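PDB 6BRM: putative metal-dependent isothiocyanate hydrolase SaxA from Pectobacterium carotovorum, which probably hydrolyses isothiocyanates, using a pair of zinc ions held in a metallo-beta-lactamase fold. Local coordinates for residues 79-84 against 101-106; 122-127 against 148-153; 159-164 against 182-187. One frame throughout, in Å; residues are numbered along the deposited sequence.

Contact 1: 79-84 against 101-106; sequences QAVPKD and QGFFNI
K83 lies over the ring of F103 where two helix-to-strand connections meet at the rim of the metallo-beta-lactamase fold: 79-84 runs out of helix 75-80 toward strand 87-89, while residues 101-106 lead from helix 92-100 into strand 106-108. The main interaction is CH-pi. CD of K83 stands 3.5 Å from the centroid of the F103 ring and only 3° off its normal, almost exactly above the centre. Bends at chi2 (-54°) and chi4 bring CD over the ring, while CB and CG run along the G102 carbonyl, CB passing 3.4 Å from G102 O. CE continues to the backbone O of Q101, 3.3 Å away. NZ is too far from the ring for more than a weak cation-pi attraction and instead hydrogen-bonds to the carbonyl of Q78.

Apolar packing adds to this. CG1 of V81, the first residue past the helix, touches CE2 of the F103 ring at 4.0 Å, and the carbonyl oxygens of V81 and P82 approach the same CE2 obliquely. I87 of strand 87-89 and I98 of helix 92-100 also pack on F103, and the W73 ring meets it.

Polar links lie farther along both segments. K83 O accepts a long, weak hydrogen bond from F104 N at 3.5 Å, and the same carbonyl oxygen sits above the centre of the F104 ring. CE1 of that ring packs on CA of D84. The firmer bond runs from N105 ND2 to D84 O, at 2.7 Å; the oxygen lies in the asparagine's amide plane, while the nitrogen approaches from 43° above the carbonyl plane.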
ATOM      1  N   GLN B  79     -13.010  29.590  -0.679  1.00 68.23           N
ATOM      2  CA  GLN B  79     -13.571  30.889  -1.047  1.00 68.37           C
ATOM      3  C   GLN B  79     -12.682  31.610  -2.060  1.00 67.03           C
ATOM      4  O   GLN B  79     -13.162  32.054  -3.106  1.00 68.16           O
ATOM      5  CB  GLN B  79     -13.746  31.771   0.195  1.00 71.66           C
ATOM      6  CG  GLN B  79     -14.690  31.206   1.251  1.00 73.30           C
ATOM      7  CD  GLN B  79     -14.686  32.014   2.537  1.00 75.01           C
ATOM      8  OE1 GLN B  79     -14.453  31.477   3.622  1.00 76.34           O
ATOM      9  NE2 GLN B  79     -14.943  33.315   2.421  1.00 75.62           N
ATOM     10  N   ALA B  80     -11.388  31.710  -1.747  1.00 66.16           N
ATOM     11  CA  ALA B  80     -10.443  32.556  -2.505  1.00 64.92           C
ATOM     12  C   ALA B  80     -10.101  32.062  -3.918  1.00 64.08           C
ATOM     13  O   ALA B  80      -9.905  32.878  -4.824  1.00 63.54           O
ATOM     14  CB  ALA B  80      -9.164  32.756  -1.705  1.00 65.07           C
ATOM     15  N   VAL B  81     -10.013  30.743  -4.100  1.00 62.36           N
ATOM     16  CA  VAL B  81      -9.753  30.151  -5.421  1.00 60.73           C
ATOM     17  C   VAL B  81     -11.047  30.227  -6.245  1.00 58.62           C
ATOM     18  O   VAL B  81     -12.104  29.810  -5.759  1.00 60.29           O
ATOM     19  CB  VAL B  81      -9.264  28.684  -5.304  1.00 60.85           C
ATOM     20  CG1 VAL B  81      -9.077  28.041  -6.676  1.00 61.45           C
ATOM     21  CG2 VAL B  81      -7.951  28.618  -4.535  1.00 59.98           C
ATOM     22  N   PRO B  82     -10.974  30.757  -7.489  1.00 54.40           N
ATOM     23  CA  PRO B  82     -12.193  30.929  -8.278  1.00 53.80           C
ATOM     24  C   PRO B  82     -12.752  29.596  -8.760  1.00 53.82           C
ATOM     25  O   PRO B  82     -11.988  28.666  -9.017  1.00 51.78           O
ATOM     26  CB  PRO B  82     -11.733  31.789  -9.455  1.00 52.37           C
ATOM     27  CG  PRO B  82     -10.302  31.445  -9.623  1.00 51.92           C
ATOM     28  CD  PRO B  82      -9.775  31.158  -8.250  1.00 52.85           C
ATOM     29  N   LYS B  83     -14.075  29.523  -8.888  1.00 54.83           N
ATOM     30  CA  LYS B  83     -14.769  28.253  -9.145  1.00 56.33           C
ATOM     31  C   LYS B  83     -14.534  27.679 -10.549  1.00 55.87           C
ATOM     32  O   LYS B  83     -14.661  26.467 -10.750  1.00 55.11           O
ATOM     33  CB  LYS B  83     -16.273  28.395  -8.877  1.00 57.09           C
ATOM     34  CG  LYS B  83     -16.648  28.830  -7.462  1.00 56.98           C
ATOM     35  CD  LYS B  83     -16.042  27.942  -6.385  1.00 58.54           C
ATOM     36  CE  LYS B  83     -16.600  28.266  -5.007  1.00 59.90           C
ATOM     37  NZ  LYS B  83     -16.146  29.595  -4.507  1.00 60.73           N
ATOM     38  N   ASP B  84     -14.181  28.553 -11.493  1.00 55.27           N
ATOM     39  CA  ASP B  84     -13.851  28.166 -12.876  1.00 55.52           C
ATOM     40  C   ASP B  84     -12.392  27.696 -13.081  1.00 56.10           C
ATOM     41  O   ASP B  84     -11.990  27.400 -14.215  1.00 56.11           O
ATOM     42  CB  ASP B  84     -14.204  29.304 -13.865  1.00 56.66           C
ATOM     43  CG  ASP B  84     -13.710  30.677 -13.407  1.00 57.23           C
ATOM     44  OD1 ASP B  84     -12.547  30.792 -12.963  1.00 56.75           O
ATOM     45  OD2 ASP B  84     -14.504  31.640 -13.476  1.00 57.93           O
ATOM     46  N   GLN B 101     -18.972  22.128  -3.331  1.00 53.32           N
ATOM     47  CA  GLN B 101     -18.539  23.397  -2.739  1.00 51.03           C
ATOM     48  C   GLN B 101     -18.489  24.566  -3.739  1.00 51.85           C
ATOM     49  O   GLN B 101     -17.842  25.581  -3.461  1.00 53.12           O
ATOM     50  CB  GLN B 101     -17.166  23.213  -2.081  1.00 48.84           C
ATOM     51  CG  GLN B 101     -17.178  22.260  -0.894  1.00 47.36           C
ATOM     52  CD  GLN B 101     -15.810  22.043  -0.266  1.00 46.73           C
ATOM     53  OE1 GLN B 101     -15.712  21.524   0.846  1.00 48.86           O
ATOM     54  NE2 GLN B 101     -14.753  22.440  -0.965  1.00 43.86           N
ATOM     55  N   GLY B 102     -19.162  24.436  -4.889  1.00 52.43           N
ATOM     56  CA  GLY B 102     -19.280  25.523  -5.873  1.00 52.25           C
ATOM     57  C   GLY B 102     -18.433  25.391  -7.130  1.00 53.01           C
ATOM     58  O   GLY B 102     -18.702  26.064  -8.125  1.00 53.41           O
ATOM     59  N   PHE B 103     -17.414  24.533  -7.096  1.00 54.93           N
ATOM     60  CA  PHE B 103     -16.499  24.359  -8.230  1.00 55.51           C
ATOM     61  C   PHE B 103     -17.157  23.499  -9.313  1.00 57.74           C
ATOM     62  O   PHE B 103     -17.965  22.619  -8.999  1.00 57.26           O
ATOM     63  CB  PHE B 103     -15.181  23.726  -7.769  1.00 54.47           C
ATOM     64  CG  PHE B 103     -14.371  24.605  -6.851  1.00 54.22           C
ATOM     65  CD1 PHE B 103     -14.610  24.625  -5.478  1.00 54.78           C
ATOM     66  CD2 PHE B 103     -13.355  25.411  -7.357  1.00 54.82           C
ATOM     67  CE1 PHE B 103     -13.861  25.437  -4.634  1.00 54.70           C
ATOM     68  CE2 PHE B 103     -12.603  26.227  -6.517  1.00 54.99           C
ATOM     69  CZ  PHE B 103     -12.856  26.240  -5.154  1.00 54.36           C
ATOM     70  N   PHE B 104     -16.834  23.773 -10.579  1.00 59.42           N
ATOM     71  CA  PHE B 104     -17.390  22.999 -11.713  1.00 60.05           C
ATOM     72  C   PHE B 104     -16.407  22.516 -12.805  1.00 59.12           C
ATOM     73  O   PHE B 104     -16.804  21.709 -13.651  1.00 58.38           O
ATOM     74  CB  PHE B 104     -18.592  23.737 -12.341  1.00 61.27           C
ATOM     75  CG  PHE B 104     -18.362  25.206 -12.589  1.00 63.49           C
ATOM     76  CD1 PHE B 104     -17.555  25.633 -13.640  1.00 64.36           C
ATOM     77  CD2 PHE B 104     -18.979  26.169 -11.789  1.00 65.72           C
ATOM     78  CE1 PHE B 104     -17.351  26.985 -13.879  1.00 64.26           C
ATOM     79  CE2 PHE B 104     -18.777  27.524 -12.024  1.00 65.96           C
ATOM     80  CZ  PHE B 104     -17.961  27.932 -13.071  1.00 65.82           C
ATOM     81  N   ASN B 105     -15.150  22.978 -12.788  1.00 58.09           N
ATOM     82  CA  ASN B 105     -14.118  22.513 -13.734  1.00 55.32           C
ATOM     83  C   ASN B 105     -13.140  21.583 -13.007  1.00 53.02           C
ATOM     84  O   ASN B 105     -12.037  21.981 -12.636  1.00 52.26           O
ATOM     85  CB  ASN B 105     -13.383  23.707 -14.363  1.00 55.76           C
ATOM     86  CG  ASN B 105     -14.288  24.574 -15.234  1.00 57.64           C
ATOM     87  OD1 ASN B 105     -15.260  24.099 -15.835  1.00 55.98           O
ATOM     88  ND2 ASN B 105     -13.953  25.858 -15.326  1.00 57.32           N
ATOM     89  N   ILE B 106     -13.569  20.335 -12.815  1.00 51.46           N
ATOM     90  CA  ILE B 106     -12.878  19.356 -11.970  1.00 49.55           C
ATOM     91  C   ILE B 106     -12.477  18.129 -12.792  1.00 49.54           C
ATOM     92  O   ILE B 106     -13.204  17.714 -13.693  1.00 51.15           O
ATOM     93  CB  ILE B 106     -13.797  18.919 -10.803  1.00 49.74           C
ATOM     94  CG1 ILE B 106     -14.146  20.120  -9.917  1.00 49.89           C
ATOM     95  CG2 ILE B 106     -13.155  17.830  -9.945  1.00 50.02           C
ATOM     96  CD1 ILE B 106     -15.482  19.991  -9.234  1.00 50.22           C
TER

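Contact 2: 122-127 against 148-153; sequences YKTDGQ and GLVFTH
Y122 O is gripped by two groups of the neighbouring strand: V150 N donates a nearly straight hydrogen bond (3.0 Å, 172° at the hydrogen), and CA of L149 adds a weaker CA-H...O contact at 3.5 Å. The setting is an antiparallel strand pair, 120-124 beside 148-152, in one of the two mixed sheets of the metallo-beta-lactamase sandwich. The short strand segments run 153° apart. Y122 and V150 form a hydrogen-bonded pair, closed by Y122 N to V150 O at 3.1 Å; K123 and L149 follow as a non-hydrogen-bonded pair. T124 and G148 make the next hydrogen-bonded pair, through T124 N to G148 O (3.0 Å) and G148 N to T124 O (3.1 Å).

G148 has no side chain on the face that carries T124, and the threonine lies across its backbone: OG1 and CB rest against the glycine's CA, C and O. On this same face CB of Y122 packs on CB of V150. F178 and R177 of helix 169-178 meet the tyrosine, while S174 touches T124, so that helix covers this side of the sheet. L149 points to the other face, where it meets I64 in the opposing sheet.

Farther along the chain, D125 and G126 reach the second subunit: D125 forms a salt bridge with K173 of that subunit, and G126 O accepts a hydrogen bond from its K169. At the far end of the pair, the tyrosine CG sits beside its own backbone N (chi1 -59°), and the ring passes obliquely by T152, whose OG1 lies in the ring plane at the edge, 3.9 Å from Y122 CE2.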
ATOM      1  N   TYR B 122       1.910  10.878 -12.635  1.00 42.99           N
ATOM      2  CA  TYR B 122       1.528   9.610 -12.010  1.00 45.23           C
ATOM      3  C   TYR B 122       1.006   9.853 -10.593  1.00 45.94           C
ATOM      4  O   TYR B 122       1.656  10.547  -9.807  1.00 46.55           O
ATOM      5  CB  TYR B 122       2.720   8.656 -11.936  1.00 45.71           C
ATOM      6  CG  TYR B 122       3.362   8.304 -13.261  1.00 46.46           C
ATOM      7  CD1 TYR B 122       2.899   7.224 -14.016  1.00 47.26           C
ATOM      8  CD2 TYR B 122       4.459   9.022 -13.742  1.00 47.18           C
ATOM      9  CE1 TYR B 122       3.495   6.883 -15.225  1.00 48.41           C
ATOM     10  CE2 TYR B 122       5.066   8.687 -14.945  1.00 48.55           C
ATOM     11  CZ  TYR B 122       4.579   7.619 -15.686  1.00 49.10           C
ATOM     12  OH  TYR B 122       5.177   7.288 -16.879  1.00 48.71           O
ATOM     13  N   LYS B 123      -0.152   9.267 -10.282  1.00 45.53           N
ATOM     14  CA  LYS B 123      -0.747   9.312  -8.946  1.00 45.68           C
ATOM     15  C   LYS B 123      -0.268   8.092  -8.158  1.00 47.08           C
ATOM     16  O   LYS B 123      -0.350   6.968  -8.656  1.00 48.37           O
ATOM     17  CB  LYS B 123      -2.279   9.307  -9.050  1.00 45.55           C
ATOM     18  CG  LYS B 123      -3.015   9.465  -7.725  1.00 46.16           C
ATOM     19  CD  LYS B 123      -4.529   9.575  -7.896  1.00 46.32           C
ATOM     20  CE  LYS B 123      -5.186   8.274  -8.343  1.00 46.80           C
ATOM     21  NZ  LYS B 123      -5.002   7.169  -7.361  1.00 47.87           N
ATOM     22  N   THR B 124       0.206   8.328  -6.931  1.00 47.49           N
ATOM     23  CA  THR B 124       0.821   7.307  -6.070  1.00 46.97           C
ATOM     24  C   THR B 124      -0.061   6.979  -4.863  1.00 47.57           C
ATOM     25  O   THR B 124      -0.786   7.846  -4.369  1.00 48.16           O
ATOM     26  CB  THR B 124       2.167   7.814  -5.521  1.00 47.39           C
ATOM     27  OG1 THR B 124       2.899   8.469  -6.561  1.00 47.46           O
ATOM     28  CG2 THR B 124       2.998   6.670  -4.955  1.00 48.71           C
ATOM     29  N   ASP B 125       0.015   5.738  -4.382  1.00 46.36           N
ATOM     30  CA  ASP B 125      -0.730   5.324  -3.189  1.00 45.82           C
ATOM     31  C   ASP B 125       0.183   5.406  -1.975  1.00 44.89           C
ATOM     32  O   ASP B 125       1.260   4.826  -1.976  1.00 44.57           O
ATOM     33  CB  ASP B 125      -1.281   3.898  -3.338  1.00 45.74           C
ATOM     34  CG  ASP B 125      -2.326   3.551  -2.268  1.00 44.57           C
ATOM     35  OD1 ASP B 125      -3.330   4.284  -2.142  1.00 43.21           O
ATOM     36  OD2 ASP B 125      -2.147   2.542  -1.556  1.00 43.52           O
ATOM     37  N   GLY B 126      -0.250   6.146  -0.955  1.00 45.96           N
ATOM     38  CA  GLY B 126       0.466   6.251   0.319  1.00 45.41           C
ATOM     39  C   GLY B 126      -0.365   5.641   1.431  1.00 45.36           C
ATOM     40  O   GLY B 126      -1.426   5.070   1.177  1.00 43.29           O
ATOM     41  N   GLN B 127       0.133   5.740   2.661  1.00 45.42           N
ATOM     42  CA  GLN B 127      -0.639   5.384   3.844  1.00 46.51           C
ATOM     43  C   GLN B 127      -0.513   6.491   4.889  1.00 47.79           C
ATOM     44  O   GLN B 127       0.566   6.707   5.442  1.00 50.00           O
ATOM     45  CB  GLN B 127      -0.173   4.040   4.403  1.00 47.16           C
ATOM     46  CG  GLN B 127      -1.183   3.388   5.334  1.00 47.46           C
ATOM     47  CD  GLN B 127      -0.892   1.922   5.582  1.00 48.29           C
ATOM     48  OE1 GLN B 127      -1.489   1.046   4.954  1.00 48.57           O
ATOM     49  NE2 GLN B 127       0.034   1.649   6.493  1.00 48.66           N
ATOM     50  N   GLY B 148       0.347  10.593  -3.548  1.00 46.84           N
ATOM     51  CA  GLY B 148       1.584  11.222  -3.993  1.00 44.57           C
ATOM     52  C   GLY B 148       1.463  11.605  -5.453  1.00 43.56           C
ATOM     53  O   GLY B 148       0.508  11.203  -6.127  1.00 43.18           O
ATOM     54  N   LEU B 149       2.425  12.388  -5.940  1.00 42.55           N
ATOM     55  CA  LEU B 149       2.426  12.870  -7.326  1.00 43.09           C
ATOM     56  C   LEU B 149       3.838  12.863  -7.889  1.00 43.31           C
ATOM     57  O   LEU B 149       4.729  13.495  -7.322  1.00 43.46           O
ATOM     58  CB  LEU B 149       1.897  14.301  -7.405  1.00 43.12           C
ATOM     59  CG  LEU B 149       0.513  14.610  -6.852  1.00 43.74           C
ATOM     60  CD1 LEU B 149       0.332  16.118  -6.751  1.00 44.27           C
ATOM     61  CD2 LEU B 149      -0.563  13.991  -7.728  1.00 44.51           C
ATOM     62  N   VAL B 150       4.033  12.152  -8.999  1.00 43.12           N
ATOM     63  CA  VAL B 150       5.285  12.196  -9.754  1.00 41.98           C
ATOM     64  C   VAL B 150       5.042  13.044 -10.994  1.00 40.64           C
ATOM     65  O   VAL B 150       3.958  12.992 -11.569  1.00 42.98           O
ATOM     66  CB  VAL B 150       5.766  10.781 -10.149  1.00 42.46           C
ATOM     67  CG1 VAL B 150       7.050  10.844 -10.969  1.00 42.07           C
ATOM     68  CG2 VAL B 150       5.968   9.920  -8.904  1.00 43.10           C
ATOM     69  N   PHE B 151       6.037  13.837 -11.386  1.00 39.07           N
ATOM     70  CA  PHE B 151       5.983  14.633 -12.614  1.00 38.21           C
ATOM     71  C   PHE B 151       7.128  14.211 -13.527  1.00 37.71           C
ATOM     72  O   PHE B 151       8.285  14.233 -13.115  1.00 38.54           O
ATOM     73  CB  PHE B 151       6.091  16.123 -12.299  1.00 37.82           C
ATOM     74  CG  PHE B 151       4.871  16.697 -11.643  1.00 37.22           C
ATOM     75  CD1 PHE B 151       4.721  16.656 -10.267  1.00 37.89           C
ATOM     76  CD2 PHE B 151       3.873  17.293 -12.406  1.00 37.83           C
ATOM     77  CE1 PHE B 151       3.593  17.191  -9.658  1.00 38.14           C
ATOM     78  CE2 PHE B 151       2.742  17.826 -11.809  1.00 37.98           C
ATOM     79  CZ  PHE B 151       2.601  17.776 -10.431  1.00 38.28           C
ATOM     80  N   THR B 152       6.796  13.851 -14.767  1.00 38.20           N
ATOM     81  CA  THR B 152       7.746  13.287 -15.730  1.00 37.72           C
ATOM     82  C   THR B 152       7.671  14.091 -17.026  1.00 37.86           C
ATOM     83  O   THR B 152       6.577  14.411 -17.495  1.00 39.43           O
ATOM     84  CB  THR B 152       7.447  11.775 -15.940  1.00 37.92           C
ATOM     85  OG1 THR B 152       8.236  11.009 -15.020  1.00 38.44           O
ATOM     86  CG2 THR B 152       7.739  11.282 -17.353  1.00 38.40           C
ATOM     87  N   HIS B 153       8.841  14.419 -17.578  1.00 37.26           N
ATOM     88  CA  HIS B 153       8.974  15.147 -18.853  1.00 37.39           C
ATOM     89  C   HIS B 153      10.454  15.180 -19.249  1.00 39.61           C
ATOM     90  O   HIS B 153      11.316  15.299 -18.382  1.00 40.16           O
ATOM     91  CB  HIS B 153       8.460  16.589 -18.720  1.00 36.24           C
ATOM     92  CG  HIS B 153       8.159  17.260 -20.027  1.00 35.48           C
ATOM     93  ND1 HIS B 153       9.140  17.685 -20.895  1.00 34.59           N
ATOM     94  CD2 HIS B 153       6.982  17.600 -20.602  1.00 33.81           C
ATOM     95  CE1 HIS B 153       8.584  18.240 -21.955  1.00 34.18           C
ATOM     96  NE2 HIS B 153       7.274  18.199 -21.803  1.00 34.44           N
TER

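Contact 3: 159-164 against 182-187; sequences IYIAGD and IVVLNT. With ZN (zinc ion), chain L; ZN (zinc ion), chain M.
Y160 and V183 lie side by side and point the same way, with CG1 of V183 4.0 Å from CD2 of the tyrosine ring; A162 CA stands over one face of that ring, offset toward its rim. A second pair of flat groups, the D164 carboxylate and the N186 amide, is turned almost perpendicular, their planes 88° apart. Both pairs belong to a beta-alpha-beta unit of the metallo-beta-lactamase fold, in which strands 159-163 and 182-186 run parallel and helix 169-178 makes the crossover. Three backbone bonds join the strands: Y160 N to I182 O, V184 N to Y160 O at 2.8 Å, and A162 N to V184 O. Y171 of the helix packs on A162, V183 and L185.

The face bearing I159, I161, I182 and V184 is wholly aliphatic within this contact. CD1 of I159 reaches CG2 of V184 at 3.6 Å and CG2 of I182 at 3.8 Å, while CG1 of I161 lies against the CB of V184.

Past the strand end, the chain delivers D164 to the metals. Its OD2 bridges both zinc ions at 2.2 Å, and one water also spans them. H67, H69 and H128 complete the protein ligands of one zinc, D71, H72 and H221 those of the other. N186 acts as a second-shell residue, since its hold on the other carboxylate oxygen probably helps fix the rotation of the bridging group. CG of N186 is turned anti to its carbonyl carbon (chi1 -68°), which carries the amide across to the aspartate, and ND2 donates to D164 OD1 at 2.7 Å, nearly in line with the C-O bond.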
ATOM      1  N   ILE B 159      10.380  14.823 -10.576  1.00 42.99           N
ATOM      2  CA  ILE B 159      10.090  15.228  -9.186  1.00 42.20           C
ATOM      3  C   ILE B 159       8.952  14.379  -8.622  1.00 40.23           C
ATOM      4  O   ILE B 159       7.979  14.105  -9.320  1.00 38.13           O
ATOM      5  CB  ILE B 159       9.778  16.748  -9.031  1.00 41.88           C
ATOM      6  CG1 ILE B 159       9.402  17.070  -7.573  1.00 43.43           C
ATOM      7  CG2 ILE B 159       8.656  17.193  -9.953  1.00 42.30           C
ATOM      8  CD1 ILE B 159       9.452  18.535  -7.187  1.00 44.57           C
ATOM      9  N   TYR B 160       9.095  13.985  -7.354  1.00 40.51           N
ATOM     10  CA  TYR B 160       8.101  13.184  -6.635  1.00 40.27           C
ATOM     11  C   TYR B 160       7.655  13.908  -5.366  1.00 39.80           C
ATOM     12  O   TYR B 160       8.436  14.046  -4.431  1.00 40.22           O
ATOM     13  CB  TYR B 160       8.703  11.811  -6.289  1.00 39.42           C
ATOM     14  CG  TYR B 160       7.835  10.862  -5.468  1.00 38.75           C
ATOM     15  CD1 TYR B 160       6.441  10.859  -5.572  1.00 39.30           C
ATOM     16  CD2 TYR B 160       8.423   9.932  -4.616  1.00 39.01           C
ATOM     17  CE1 TYR B 160       5.663   9.976  -4.832  1.00 39.50           C
ATOM     18  CE2 TYR B 160       7.654   9.043  -3.878  1.00 39.74           C
ATOM     19  CZ  TYR B 160       6.276   9.069  -3.989  1.00 40.12           C
ATOM     20  OH  TYR B 160       5.513   8.194  -3.253  1.00 41.51           O
ATOM     21  N   ILE B 161       6.411  14.387  -5.350  1.00 40.43           N
ATOM     22  CA  ILE B 161       5.782  14.888  -4.127  1.00 41.06           C
ATOM     23  C   ILE B 161       5.094  13.706  -3.447  1.00 42.08           C
ATOM     24  O   ILE B 161       4.043  13.256  -3.905  1.00 42.90           O
ATOM     25  CB  ILE B 161       4.771  16.026  -4.413  1.00 41.05           C
ATOM     26  CG1 ILE B 161       5.504  17.273  -4.946  1.00 41.60           C
ATOM     27  CG2 ILE B 161       3.962  16.373  -3.159  1.00 41.29           C
ATOM     28  CD1 ILE B 161       5.363  17.496  -6.434  1.00 41.78           C
ATOM     29  N   ALA B 162       5.691  13.218  -2.359  1.00 42.54           N
ATOM     30  CA  ALA B 162       5.210  12.020  -1.663  1.00 42.94           C
ATOM     31  C   ALA B 162       3.879  12.238  -0.939  1.00 44.81           C
ATOM     32  O   ALA B 162       3.038  11.330  -0.899  1.00 44.56           O
ATOM     33  CB  ALA B 162       6.259  11.520  -0.686  1.00 42.18           C
ATOM     34  N   GLY B 163       3.700  13.431  -0.366  1.00 45.29           N
ATOM     35  CA  GLY B 163       2.450  13.800   0.296  1.00 43.07           C
ATOM     36  C   GLY B 163       2.312  13.191   1.676  1.00 44.02           C
ATOM     37  O   GLY B 163       3.302  12.754   2.278  1.00 44.38           O
ATOM     38  N   ASP B 164       1.077  13.169   2.175  1.00 44.54           N
ATOM     39  CA  ASP B 164       0.780  12.690   3.525  1.00 44.19           C
ATOM     40  C   ASP B 164       0.756  11.165   3.585  1.00 44.08           C
ATOM     41  O   ASP B 164      -0.304  10.540   3.529  1.00 44.82           O
ATOM     42  CB  ASP B 164      -0.552  13.265   4.034  1.00 45.90           C
ATOM     43  CG  ASP B 164      -0.435  14.706   4.527  1.00 46.63           C
ATOM     44  OD1 ASP B 164       0.556  15.383   4.178  1.00 45.49           O
ATOM     45  OD2 ASP B 164      -1.341  15.150   5.281  1.00 47.31           O
ATOM     46  N   ILE B 182      14.501  14.470  -7.398  1.00 54.89           N
ATOM     47  CA  ILE B 182      13.929  15.312  -6.344  1.00 54.53           C
ATOM     48  C   ILE B 182      12.757  14.586  -5.680  1.00 51.53           C
ATOM     49  O   ILE B 182      11.797  14.206  -6.354  1.00 49.44           O
ATOM     50  CB  ILE B 182      13.414  16.653  -6.918  1.00 56.50           C
ATOM     51  CG1 ILE B 182      14.543  17.410  -7.635  1.00 57.36           C
ATOM     52  CG2 ILE B 182      12.815  17.527  -5.817  1.00 57.02           C
ATOM     53  CD1 ILE B 182      14.039  18.402  -8.658  1.00 58.48           C
ATOM     54  N   VAL B 183      12.839  14.409  -4.363  1.00 51.05           N
ATOM     55  CA  VAL B 183      11.760  13.812  -3.572  1.00 50.19           C
ATOM     56  C   VAL B 183      11.319  14.824  -2.513  1.00 48.74           C
ATOM     57  O   VAL B 183      12.079  15.122  -1.592  1.00 49.06           O
ATOM     58  CB  VAL B 183      12.207  12.491  -2.905  1.00 50.69           C
ATOM     59  CG1 VAL B 183      11.031  11.793  -2.235  1.00 51.54           C
ATOM     60  CG2 VAL B 183      12.827  11.558  -3.937  1.00 51.17           C
ATOM     61  N   VAL B 184      10.099  15.350  -2.653  1.00 47.34           N
ATOM     62  CA  VAL B 184       9.539  16.316  -1.702  1.00 46.96           C
ATOM     63  C   VAL B 184       8.744  15.563  -0.629  1.00 47.12           C
ATOM     64  O   VAL B 184       7.722  14.942  -0.934  1.00 46.34           O
ATOM     65  CB  VAL B 184       8.625  17.358  -2.395  1.00 47.14           C
ATOM     66  CG1 VAL B 184       8.223  18.459  -1.415  1.00 47.21           C
ATOM     67  CG2 VAL B 184       9.313  17.960  -3.611  1.00 47.32           C
ATOM     68  N   LEU B 185       9.217  15.619   0.618  1.00 48.23           N
ATOM     69  CA  LEU B 185       8.582  14.922   1.742  1.00 49.61           C
ATOM     70  C   LEU B 185       7.817  15.881   2.649  1.00 51.19           C
ATOM     71  O   LEU B 185       8.213  17.041   2.818  1.00 50.39           O
ATOM     72  CB  LEU B 185       9.631  14.193   2.581  1.00 50.01           C
ATOM     73  CG  LEU B 185      10.618  13.284   1.856  1.00 49.74           C
ATOM     74  CD1 LEU B 185      11.558  12.653   2.867  1.00 49.71           C
ATOM     75  CD2 LEU B 185       9.910  12.215   1.044  1.00 49.49           C
ATOM     76  N   ASN B 186       6.728  15.372   3.226  1.00 51.84           N
ATOM     77  CA  ASN B 186       5.953  16.079   4.245  1.00 51.08           C
ATOM     78  C   ASN B 186       6.455  15.641   5.622  1.00 52.07           C
ATOM     79  O   ASN B 186       5.933  14.690   6.208  1.00 53.23           O
ATOM     80  CB  ASN B 186       4.460  15.779   4.072  1.00 49.83           C
ATOM     81  CG  ASN B 186       3.883  16.389   2.803  1.00 49.97           C
ATOM     82  OD1 ASN B 186       4.596  17.002   2.003  1.00 49.09           O
ATOM     83  ND2 ASN B 186       2.579  16.230   2.617  1.00 48.54           N
ATOM     84  N   THR B 187       7.481  16.340   6.116  1.00 53.81           N
ATOM     85  CA  THR B 187       8.201  15.975   7.347  1.00 54.48           C
ATOM     86  C   THR B 187       7.741  16.803   8.560  1.00 56.45           C
ATOM     87  O   THR B 187       8.544  17.442   9.245  1.00 56.32           O
ATOM     88  CB  THR B 187       9.725  16.140   7.162  1.00 54.17           C
ATOM     89  OG1 THR B 187      10.010  17.464   6.700  1.00 54.45           O
ATOM     90  CG2 THR B 187      10.257  15.143   6.159  1.00 54.36           C
TER
HETATM   91 ZN    ZN L 301      -3.493  14.797   5.694  1.00 48.41          ZN
HETATM   92 ZN    ZN M 302      -1.318  17.125   6.260  1.00 52.75          ZN
HETATM   93  O   HOH W   1      -3.395  16.657   6.840  1.00 47.57           O
HETATM   94  O   HOH W   2      -0.886  16.254   8.234  1.00 46.81           O

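The three contacts come in series along the chain. Contact 1 stands apart, its centre 24 Å from that of contact 2 and 26 Å from that of contact 3; it joins connections beside strands 87-89 and 106-108 of one sheet of the sandwich. Contacts 2 and 3 share the other sheet, their centres only 9 Å apart, because strands 148-152 and 159-163 are neighbours: L149 O and I161 N, 2.7 Å apart, probably form a hydrogen bond. Y160 also packs on V150 and T124. Four strands adjacent in the sheet and successive in the chain are thus joined; strand 120-124 leads to residues that meet the second subunit, and strand 159-163 to D164, which bridges the zinc ions.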